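Local coordinates for protein GH127 beta-L-arabinofuranoside (Geobacillus stearothermophilus, PDB 4QK0) that probably hydrolyses beta-L-arabinofuranosidic linkages, releasing L-arabinose from arabinofuranosides, as a glycoside hydrolase of family GH127, at residues N134-H139 with Y226-E231; F241-G246 with G316-F321; W343-L348 with D358-A363. All blocks are in the same frame, centred on the assembly; numbering follows the deposited sequence.

Contact 1: N134-H139 with Y226-E231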
loop_
_atom_site.group_PDB
_atom_site.type_symbol
_atom_site.label_atom_id
_atom_site.label_comp_id
_atom_site.label_asym_id
_atom_site.label_seq_id
_atom_site.Cartn_x
_atom_site.Cartn_y
_atom_site.Cartn_z
ATOM N N ASN A 134 14.153 30.441 -3.563
ATOM C CA ASN A 134 13.604 29.087 -3.541
ATOM C C ASN A 134 12.092 29.074 -3.652
ATOM O O ASN A 134 11.339 28.774 -2.715
ATOM C CB ASN A 134 14.056 28.285 -2.307
ATOM C CG ASN A 134 13.779 26.789 -2.474
ATOM O OD1 ASN A 134 12.983 26.368 -3.327
ATOM N ND2 ASN A 134 14.440 25.986 -1.665
ATOM N N LEU A 135 11.663 29.361 -4.871
ATOM C CA LEU A 135 10.245 29.319 -5.241
ATOM C C LEU A 135 9.733 27.906 -5.309
ATOM O O LEU A 135 8.538 27.674 -5.147
ATOM C CB LEU A 135 10.041 30.012 -6.611
ATOM C CG LEU A 135 9.915 31.560 -6.630
ATOM C CD1 LEU A 135 8.641 31.969 -5.941
ATOM C CD2 LEU A 135 11.104 32.242 -5.960
ATOM N N ARG A 136 10.608 26.963 -5.599
ATOM C CA ARG A 136 10.191 25.549 -5.702
ATOM C C ARG A 136 9.601 25.070 -4.373
ATOM O O ARG A 136 8.591 24.398 -4.371
ATOM C CB ARG A 136 11.370 24.652 -6.064
ATOM C CG ARG A 136 10.933 23.246 -6.433
ATOM C CD ARG A 136 12.117 22.285 -6.499
ATOM N NE ARG A 136 12.734 22.167 -5.207
ATOM C CZ ARG A 136 13.951 21.685 -4.983
ATOM N NH1 ARG A 136 14.690 21.273 -5.993
ATOM N NH2 ARG A 136 14.443 21.657 -3.725
ATOM N N ASP A 137 10.203 25.488 -3.261
ATOM C CA ASP A 137 9.828 24.968 -1.952
ATOM C C ASP A 137 9.244 25.959 -0.979
ATOM O O ASP A 137 8.453 25.552 -0.141
ATOM C CB ASP A 137 11.063 24.371 -1.228
ATOM C CG ASP A 137 11.738 23.260 -2.029
ATOM O OD1 ASP A 137 11.060 22.578 -2.834
ATOM O OD2 ASP A 137 12.953 23.095 -1.847
ATOM N N ASN A 138 9.643 27.232 -1.021
ATOM C CA ASN A 138 9.306 28.097 0.120
ATOM C C ASN A 138 8.023 28.955 0.042
ATOM O O ASN A 138 7.796 29.770 0.934
ATOM C CB ASN A 138 10.496 28.894 0.523
ATOM C CG ASN A 138 11.610 28.022 1.063
ATOM O OD1 ASN A 138 11.447 26.834 1.245
ATOM N ND2 ASN A 138 12.736 28.616 1.308
ATOM N N HIS A 139 7.151 28.713 -0.939
ATOM C CA HIS A 139 5.731 29.126 -0.870
ATOM C C HIS A 139 5.449 30.649 -0.770
ATOM O O HIS A 139 4.387 31.054 -0.351
ATOM C CB HIS A 139 5.058 28.451 0.316
ATOM C CG HIS A 139 4.802 26.999 0.134
ATOM N ND1 HIS A 139 5.821 26.082 -0.007
ATOM C CD2 HIS A 139 3.653 26.285 0.192
ATOM C CE1 HIS A 139 5.306 24.862 -0.047
ATOM N NE2 HIS A 139 3.990 24.968 0.027
ATOM N N TYR A 226 14.348 24.624 -17.418
ATOM C CA TYR A 226 13.479 24.655 -16.227
ATOM C C TYR A 226 13.898 25.712 -15.234
ATOM O O TYR A 226 15.022 25.709 -14.746
ATOM C CB TYR A 226 13.523 23.293 -15.540
ATOM C CG TYR A 226 12.756 22.155 -16.209
ATOM C CD1 TYR A 226 11.454 22.316 -16.617
ATOM C CD2 TYR A 226 13.335 20.902 -16.352
ATOM C CE1 TYR A 226 10.746 21.272 -17.159
ATOM C CE2 TYR A 226 12.635 19.845 -16.896
ATOM C CZ TYR A 226 11.344 20.035 -17.300
ATOM O OH TYR A 226 10.610 19.005 -17.896
ATOM N N TYR A 227 13.007 26.627 -14.922
ATOM C CA TYR A 227 13.279 27.594 -13.866
ATOM C C TYR A 227 13.753 26.920 -12.576
ATOM O O TYR A 227 14.691 27.402 -11.926
ATOM C CB TYR A 227 12.062 28.470 -13.580
ATOM C CG TYR A 227 12.285 29.317 -12.369
ATOM C CD1 TYR A 227 13.297 30.277 -12.341
ATOM C CD2 TYR A 227 11.537 29.142 -11.236
ATOM C CE1 TYR A 227 13.549 31.020 -11.205
ATOM C CE2 TYR A 227 11.771 29.889 -10.112
ATOM C CZ TYR A 227 12.775 30.818 -10.090
ATOM O OH TYR A 227 12.961 31.554 -8.960
ATOM N N PHE A 228 13.123 25.818 -12.179
ATOM C CA PHE A 228 13.504 25.218 -10.893
ATOM C C PHE A 228 14.902 24.679 -10.929
ATOM O O PHE A 228 15.566 24.616 -9.899
ATOM C CB PHE A 228 12.508 24.111 -10.450
ATOM C CG PHE A 228 11.134 24.607 -10.121
ATOM C CD1 PHE A 228 10.922 25.881 -9.545
ATOM C CD2 PHE A 228 10.045 23.815 -10.346
ATOM C CE1 PHE A 228 9.665 26.341 -9.214
ATOM C CE2 PHE A 228 8.768 24.271 -10.014
ATOM C CZ PHE A 228 8.583 25.529 -9.458
ATOM N N ASP A 229 15.356 24.236 -12.099
ATOM C CA ASP A 229 16.772 23.808 -12.221
ATOM C C ASP A 229 17.708 24.992 -12.114
ATOM O O ASP A 229 18.759 24.895 -11.507
ATOM C CB ASP A 229 17.026 23.056 -13.544
ATOM C CG ASP A 229 16.524 21.626 -13.520
ATOM O OD1 ASP A 229 16.259 21.077 -12.423
ATOM O OD2 ASP A 229 16.341 21.053 -14.616
ATOM N N GLN A 230 17.318 26.121 -12.692
ATOM C CA GLN A 230 18.161 27.322 -12.638
ATOM C C GLN A 230 18.313 27.790 -11.215
ATOM O O GLN A 230 19.422 28.054 -10.791
ATOM C CB GLN A 230 17.603 28.448 -13.526
ATOM C CG GLN A 230 17.534 28.091 -15.017
ATOM C CD GLN A 230 16.784 29.113 -15.869
ATOM O OE1 GLN A 230 15.744 29.656 -15.482
ATOM N NE2 GLN A 230 17.304 29.352 -17.059
ATOM N N GLU A 231 17.220 27.914 -10.460
ATOM C CA GLU A 231 17.376 28.413 -9.072
ATOM C C GLU A 231 18.081 27.417 -8.167
ATOM O O GLU A 231 18.840 27.802 -7.265
ATOM C CB GLU A 231 16.044 28.889 -8.445
ATOM C CG GLU A 231 14.920 27.879 -8.406
ATOM C CD GLU A 231 13.878 28.176 -7.331
ATOM O OE1 GLU A 231 13.374 27.203 -6.728
ATOM O OE2 GLU A 231 13.543 29.375 -7.093
#
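The ring of Phe-228 takes the aliphatic stem of Arg-136 on one face: CG of Arg-136 sits 4.0 Å from the ring centroid in a CH-pi contact over its centre, and Arg-136 CB leans on Phe-228 CD1 at 3.7 Å. At the edge of Tyr-227, near its plane, comes Leu-135 CB, 3.9 Å from Tyr-227 CE2; one face of that ring carries Glu-231 CG. The carboxylate of Glu-231 takes two successive backbone N-H groups. Its OE2 accepts from Leu-135 N (2.9 Å) on the syn lone pair, while OE1 accepts from Arg-136 N (3.0 Å), on the syn side but tilted from the plane. With CG of Glu-231 set between its own N and carbonyl carbon (chi1 57°) and the chain extended beyond, the carboxylate reaches from the helix to the loop. Within the loop, Asn-134 OD1 accepts from Asp-137 N, an Asx motif just ahead of helix 140-158, in the GH127 catalytic domain. Arg-136 forms a salt bridge with Asp-137 along one side of its guanidinium, NE to OD1 at 2.9 Å and NH2 to OD2 at 2.8 Å. Both charges have second partners: Glu-237 pairs with Arg-136 NH1, Arg-235 with Glu-231 OE1.

Contact 2: F241-G246 with G316-F321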
loop_
_atom_site.group_PDB
_atom_site.type_symbol
_atom_site.label_atom_id
_atom_site.label_comp_id
_atom_site.label_asym_id
_atom_site.label_seq_id
_atom_site.Cartn_x
_atom_site.Cartn_y
_atom_site.Cartn_z
ATOM N N PHE A 241 15.597 15.590 -6.497
ATOM C CA PHE A 241 14.321 15.900 -5.837
ATOM C C PHE A 241 13.736 14.595 -5.194
ATOM O O PHE A 241 13.779 13.543 -5.810
ATOM C CB PHE A 241 13.338 16.586 -6.825
ATOM C CG PHE A 241 12.135 17.194 -6.137
ATOM C CD1 PHE A 241 12.294 18.237 -5.241
ATOM C CD2 PHE A 241 10.863 16.698 -6.360
ATOM C CE1 PHE A 241 11.196 18.768 -4.556
ATOM C CE2 PHE A 241 9.782 17.220 -5.709
ATOM C CZ PHE A 241 9.944 18.264 -4.792
ATOM N N TRP A 242 13.217 14.675 -3.966
ATOM C CA TRP A 242 12.708 13.485 -3.263
ATOM C C TRP A 242 11.600 12.747 -4.036
ATOM O O TRP A 242 11.526 11.519 -3.961
ATOM C CB TRP A 242 12.229 13.817 -1.842
ATOM C CG TRP A 242 11.059 14.771 -1.791
ATOM C CD1 TRP A 242 11.125 16.150 -1.764
ATOM C CD2 TRP A 242 9.662 14.441 -1.800
ATOM N NE1 TRP A 242 9.865 16.689 -1.767
ATOM C CE2 TRP A 242 8.940 15.677 -1.797
ATOM C CE3 TRP A 242 8.948 13.232 -1.849
ATOM C CZ2 TRP A 242 7.533 15.733 -1.770
ATOM C CZ3 TRP A 242 7.531 13.280 -1.841
ATOM C CH2 TRP A 242 6.844 14.525 -1.800
ATOM N N TYR A 243 10.735 13.473 -4.755
ATOM C CA TYR A 243 9.629 12.823 -5.471
ATOM C C TYR A 243 10.132 12.252 -6.780
ATOM O O TYR A 243 10.726 12.948 -7.581
ATOM C CB TYR A 243 8.506 13.811 -5.739
ATOM C CG TYR A 243 7.275 13.251 -6.416
ATOM C CD1 TYR A 243 6.294 12.590 -5.693
ATOM C CD2 TYR A 243 7.051 13.458 -7.766
ATOM C CE1 TYR A 243 5.145 12.088 -6.302
ATOM C CE2 TYR A 243 5.904 12.977 -8.381
ATOM C CZ TYR A 243 4.952 12.278 -7.649
ATOM O OH TYR A 243 3.805 11.808 -8.272
ATOM N N ASP A 244 9.868 10.974 -6.987
ATOM C CA ASP A 244 10.446 10.215 -8.118
ATOM C C ASP A 244 10.084 10.796 -9.493
ATOM O O ASP A 244 10.918 10.828 -10.379
ATOM C CB ASP A 244 10.024 8.717 -8.045
ATOM C CG ASP A 244 10.660 7.974 -6.839
ATOM O OD1 ASP A 244 10.937 8.600 -5.777
ATOM O OD2 ASP A 244 10.881 6.757 -6.954
ATOM N N GLY A 245 8.837 11.246 -9.648
ATOM C CA GLY A 245 8.407 11.870 -10.883
ATOM C C GLY A 245 8.987 13.273 -11.118
ATOM O O GLY A 245 8.596 13.935 -12.069
ATOM N N GLY A 246 9.870 13.731 -10.246
ATOM C CA GLY A 246 10.484 15.025 -10.363
ATOM C C GLY A 246 9.408 16.132 -10.442
ATOM O O GLY A 246 8.552 16.228 -9.569
ATOM N N GLY A 316 3.706 11.872 -1.949
ATOM C CA GLY A 316 3.447 13.064 -2.778
ATOM C C GLY A 316 2.011 13.512 -2.788
ATOM O O GLY A 316 1.679 14.410 -3.533
ATOM N N GLU A 317 1.156 12.886 -1.984
ATOM C CA GLU A 317 -0.246 13.268 -1.868
ATOM C C GLU A 317 -0.823 13.518 -3.249
ATOM O O GLU A 317 -1.393 14.562 -3.526
ATOM C CB GLU A 317 -0.379 14.496 -0.970
ATOM C CG GLU A 317 0.495 14.406 0.283
ATOM C CD GLU A 317 0.483 15.696 1.079
ATOM O OE1 GLU A 317 -0.137 15.766 2.143
ATOM O OE2 GLU A 317 1.075 16.659 0.599
ATOM N N SER A 318 -0.706 12.507 -4.102
ATOM C CA SER A 318 -0.742 12.721 -5.510
ATOM C C SER A 318 -1.693 11.829 -6.281
ATOM O O SER A 318 -2.165 10.763 -5.816
ATOM C CB SER A 318 0.689 12.543 -6.039
ATOM O OG SER A 318 1.163 11.266 -5.687
ATOM N N PHE A 319 -1.980 12.305 -7.491
ATOM C CA PHE A 319 -2.500 11.474 -8.524
ATOM C C PHE A 319 -1.500 10.381 -8.848
ATOM O O PHE A 319 -0.272 10.555 -8.771
ATOM C CB PHE A 319 -2.740 12.288 -9.772
ATOM C CG PHE A 319 -3.896 13.269 -9.654
ATOM C CD1 PHE A 319 -5.189 12.832 -9.663
ATOM C CD2 PHE A 319 -3.658 14.625 -9.498
ATOM C CE1 PHE A 319 -6.251 13.723 -9.560
ATOM C CE2 PHE A 319 -4.725 15.531 -9.376
ATOM C CZ PHE A 319 -6.019 15.089 -9.400
ATOM N N THR A 320 -2.039 9.236 -9.239
ATOM C CA THR A 320 -1.240 8.199 -9.874
ATOM C C THR A 320 -1.593 8.160 -11.357
ATOM O O THR A 320 -0.883 8.744 -12.175
ATOM C CB THR A 320 -1.431 6.834 -9.199
ATOM O OG1 THR A 320 -2.824 6.485 -9.121
ATOM C CG2 THR A 320 -0.866 6.927 -7.805
ATOM N N PHE A 321 -2.585 7.358 -11.734
ATOM C CA PHE A 321 -2.898 7.198 -13.150
ATOM C C PHE A 321 -4.308 6.711 -13.296
ATOM O O PHE A 321 -4.974 6.287 -12.313
ATOM C CB PHE A 321 -1.849 6.265 -13.849
ATOM C CG PHE A 321 -1.780 4.887 -13.253
ATOM C CD1 PHE A 321 -2.649 3.877 -13.700
ATOM C CD2 PHE A 321 -0.939 4.615 -12.189
ATOM C CE1 PHE A 321 -2.657 2.613 -13.110
ATOM C CE2 PHE A 321 -0.927 3.337 -11.599
ATOM C CZ PHE A 321 -1.795 2.348 -12.081
HETATM O O HOH W 1 2.056 9.569 -7.747
HETATM O O HOH W 2 1.625 11.736 -10.740
#
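Water, not a direct bond, joins the polar ends here: the hydroxyl of Tyr-243 and the OG of Ser-318 stay 3.7 Å apart, and a water links them. That molecule lies 2.9 Å from Tyr-243 OH and donates both to Ser-318 OG and, at 2.7 Å, to Phe-319 O. A second water runs alongside, donating to Phe-319 O and lying 3.3 Å from Tyr-243 OH, so the phenol end meets the strand backbone by two routes. Ser-318 OG is also tied to Phe-315 O, just before its segment. Where the two segments touch directly, Gly-316 does the work. Its CA comes to the edge of the Trp-242 ring, 3.8 Å from CH2, and within 4.0 Å of Tyr-243 CE1; having no side chain lets the backbone come up against both aromatic residues. Tyr-243 reaches across because its CG stands opposite its own N (chi1 -177°). The same residue starts a type I turn, closed by Gly-246 N bonding to Tyr-243 O. Rings of Tyr-249 and Phe-315 meet Trp-242 edge-to-face. Glu-317 and Ser-318 face Ser-313 in a G1 beta bulge, strand 318-319 pairs antiparallel with strand 264-265, and the Phe-319 side chain packs on Ala-266 and Ala-269 of helix 266-283.

Contact 3: W343-L348 with D358-A363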
loop_
_atom_site.group_PDB
_atom_site.type_symbol
_atom_site.label_atom_id
_atom_site.label_comp_id
_atom_site.label_asym_id
_atom_site.label_seq_id
_atom_site.Cartn_x
_atom_site.Cartn_y
_atom_site.Cartn_z
ATOM N N TRP A 343 -12.446 24.529 -8.541
ATOM C CA TRP A 343 -12.263 24.283 -9.955
ATOM C C TRP A 343 -13.602 24.228 -10.661
ATOM O O TRP A 343 -13.777 24.886 -11.689
ATOM C CB TRP A 343 -11.541 22.992 -10.163
ATOM C CG TRP A 343 -11.172 22.719 -11.557
ATOM C CD1 TRP A 343 -11.045 23.626 -12.573
ATOM C CD2 TRP A 343 -10.787 21.455 -12.109
ATOM N NE1 TRP A 343 -10.615 22.998 -13.705
ATOM C CE2 TRP A 343 -10.432 21.674 -13.455
ATOM C CE3 TRP A 343 -10.669 20.169 -11.582
ATOM C CZ2 TRP A 343 -10.006 20.627 -14.316
ATOM C CZ3 TRP A 343 -10.246 19.128 -12.429
ATOM C CH2 TRP A 343 -9.908 19.364 -13.774
ATOM N N THR A 344 -14.562 23.514 -10.089
ATOM C CA THR A 344 -15.842 23.350 -10.745
ATOM C C THR A 344 -16.519 24.701 -10.979
ATOM O O THR A 344 -17.193 24.919 -11.975
ATOM C CB THR A 344 -16.819 22.458 -9.947
ATOM O OG1 THR A 344 -17.024 23.011 -8.636
ATOM C CG2 THR A 344 -16.254 21.042 -9.799
ATOM N N ARG A 345 -16.384 25.592 -10.033
ATOM C CA ARG A 345 -16.990 26.880 -10.169
ATOM C C ARG A 345 -16.437 27.640 -11.386
ATOM O O ARG A 345 -17.189 28.275 -12.058
ATOM C CB ARG A 345 -16.813 27.685 -8.894
ATOM C CG ARG A 345 -17.783 28.854 -8.787
ATOM C CD ARG A 345 -17.384 29.674 -7.590
ATOM N NE ARG A 345 -18.002 30.981 -7.549
ATOM C CZ ARG A 345 -17.718 31.897 -6.630
ATOM N NH1 ARG A 345 -16.832 31.646 -5.665
ATOM N NH2 ARG A 345 -18.324 33.069 -6.669
ATOM N N ARG A 346 -15.129 27.605 -11.624
ATOM C CA ARG A 346 -14.560 28.220 -12.798
ATOM C C ARG A 346 -14.938 27.482 -14.064
ATOM O O ARG A 346 -15.056 28.102 -15.137
ATOM C CB ARG A 346 -13.045 28.297 -12.713
ATOM C CG ARG A 346 -12.554 29.222 -11.620
ATOM C CD ARG A 346 -13.003 30.652 -11.844
ATOM N NE ARG A 346 -12.252 31.619 -11.058
ATOM C CZ ARG A 346 -12.430 32.940 -11.109
ATOM N NH1 ARG A 346 -13.339 33.452 -11.921
ATOM N NH2 ARG A 346 -11.713 33.764 -10.322
HETATM N N MSE A 347 -15.069 26.153 -13.985
HETATM C CA MSE A 347 -15.461 25.403 -15.195
HETATM C C MSE A 347 -16.845 25.861 -15.576
HETATM O O MSE A 347 -17.148 25.987 -16.738
HETATM C CB MSE A 347 -15.469 23.900 -15.046
HETATM C CG MSE A 347 -14.088 23.270 -14.838
HETATM SE SE MSE A 347 -12.874 23.558 -16.334
HETATM C CE MSE A 347 -13.697 22.410 -17.700
ATOM N N LEU A 348 -17.708 26.065 -14.611
ATOM C CA LEU A 348 -19.050 26.535 -14.885
ATOM C C LEU A 348 -19.064 27.900 -15.584
ATOM O O LEU A 348 -19.922 28.157 -16.379
ATOM C CB LEU A 348 -19.853 26.646 -13.604
ATOM C CG LEU A 348 -20.356 25.288 -13.128
ATOM C CD1 LEU A 348 -20.935 25.403 -11.726
ATOM C CD2 LEU A 348 -21.372 24.724 -14.107
ATOM N N ASP A 358 -22.485 18.784 -10.934
ATOM C CA ASP A 358 -22.696 17.439 -10.410
ATOM C C ASP A 358 -21.501 17.035 -9.574
ATOM O O ASP A 358 -21.680 16.605 -8.429
ATOM C CB ASP A 358 -22.936 16.421 -11.513
ATOM C CG ASP A 358 -24.324 16.554 -12.145
ATOM O OD1 ASP A 358 -25.271 17.205 -11.561
ATOM O OD2 ASP A 358 -24.489 15.952 -13.230
ATOM N N VAL A 359 -20.316 17.305 -10.074
ATOM C CA VAL A 359 -19.086 17.078 -9.326
ATOM C C VAL A 359 -18.957 17.983 -8.121
ATOM O O VAL A 359 -18.558 17.536 -7.013
ATOM C CB VAL A 359 -17.872 17.180 -10.228
ATOM C CG1 VAL A 359 -16.581 17.098 -9.464
ATOM C CG2 VAL A 359 -17.896 16.017 -11.194
HETATM N N MSE A 360 -19.245 19.261 -8.307
HETATM C CA MSE A 360 -19.197 20.194 -7.219
HETATM C C MSE A 360 -20.037 19.635 -6.096
HETATM O O MSE A 360 -19.621 19.671 -4.939
HETATM C CB MSE A 360 -19.795 21.534 -7.720
HETATM C CG MSE A 360 -19.850 22.577 -6.640
HETATM SE SE MSE A 360 -20.689 24.285 -7.193
HETATM C CE MSE A 360 -19.309 24.729 -8.313
ATOM N N GLU A 361 -21.259 19.184 -6.428
ATOM C CA GLU A 361 -22.202 18.716 -5.424
ATOM C C GLU A 361 -21.684 17.439 -4.770
ATOM O O GLU A 361 -21.735 17.286 -3.541
ATOM C CB GLU A 361 -23.548 18.494 -6.074
ATOM C CG GLU A 361 -24.577 17.764 -5.248
ATOM C CD GLU A 361 -25.900 17.643 -5.963
ATOM O OE1 GLU A 361 -25.988 16.795 -6.895
ATOM O OE2 GLU A 361 -26.881 18.363 -5.572
ATOM N N ARG A 362 -21.166 16.507 -5.581
ATOM C CA ARG A 362 -20.519 15.284 -5.035
ATOM C C ARG A 362 -19.429 15.615 -3.973
ATOM O O ARG A 362 -19.468 15.096 -2.857
ATOM C CB ARG A 362 -19.933 14.492 -6.160
ATOM C CG ARG A 362 -19.365 13.142 -5.794
ATOM C CD ARG A 362 -18.709 12.472 -6.988
ATOM N NE ARG A 362 -19.653 12.028 -7.994
ATOM C CZ ARG A 362 -20.523 11.034 -7.835
ATOM N NH1 ARG A 362 -20.578 10.301 -6.703
ATOM N NH2 ARG A 362 -21.331 10.712 -8.826
ATOM N N ALA A 363 -18.537 16.531 -4.282
ATOM C CA ALA A 363 -17.516 16.921 -3.323
ATOM C C ALA A 363 -18.068 17.597 -2.086
ATOM O O ALA A 363 -17.654 17.301 -0.935
ATOM C CB ALA A 363 -16.464 17.786 -3.947
#
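Met-360, a selenomethionine in this crystal, and Thr-344 carry most of the surface buried between the two helices, and the backbone closes in most at this pair, with their CA atoms 5.8 Å apart. The Met-360 chain runs straight out through CG to SE, its CG opposite the backbone N (chi1 178°), then bends at the last torsion (chi3 -69°) so that the methyl CE comes against the 343-348 helix. As modelled, CE meets Leu-348 CD1 at 3.8 Å and Arg-345 CB at 3.9 Å, but its approach to the Thr-344 hydroxyl is too short to be trusted, so the exact place of this methyl is somewhat uncertain. Thr-344 presents its branches differently. CB packs on Met-360 CB at 3.8 Å, and the methyl CG2 lies 4.0 Å from Val-359 CG1, an apolar touch beside the main one. The hydroxyl OG1 turns back to its own helix and bonds to Val-341 O, which gives this buried polar atom a partner. No hydrogen bond crosses between the segments. Trp-296 of helix 286-302 packs on both Thr-344 and Val-359. The axes pass 9.4 Å apart at 163°, nearly antiparallel, as in a hairpin of consecutive helices; such helical pairs are the building element of the (alpha/alpha)6 barrel expected for a GH127 catalytic domain.

Overall arrangement
All three contacts belong to the GH127 catalytic domain and follow one another along the chain without overlap. Contacts 1 and 2 adjoin: their centres are about 17 Å apart, and Arg-136 NE packs 3.8 Å from Phe-241 CE1, so the loop ahead of helix 140-158 touches the loop after helix 227-234. The centre of contact 3 lies closer to the centre of the chain, about 9 Å, against 27 Å and 21 Å for contacts 1 and 2. Strand 318-319 of contact 2 is the last regular element before helix 334-350 of contact 3; their centres are about 25 Å apart (nearest atoms about 7 Å), those of contacts 1 and 3 about 31 Å. Contacts 1 and 2 join loop regions, whereas contact 3 pairs two consecutive helices.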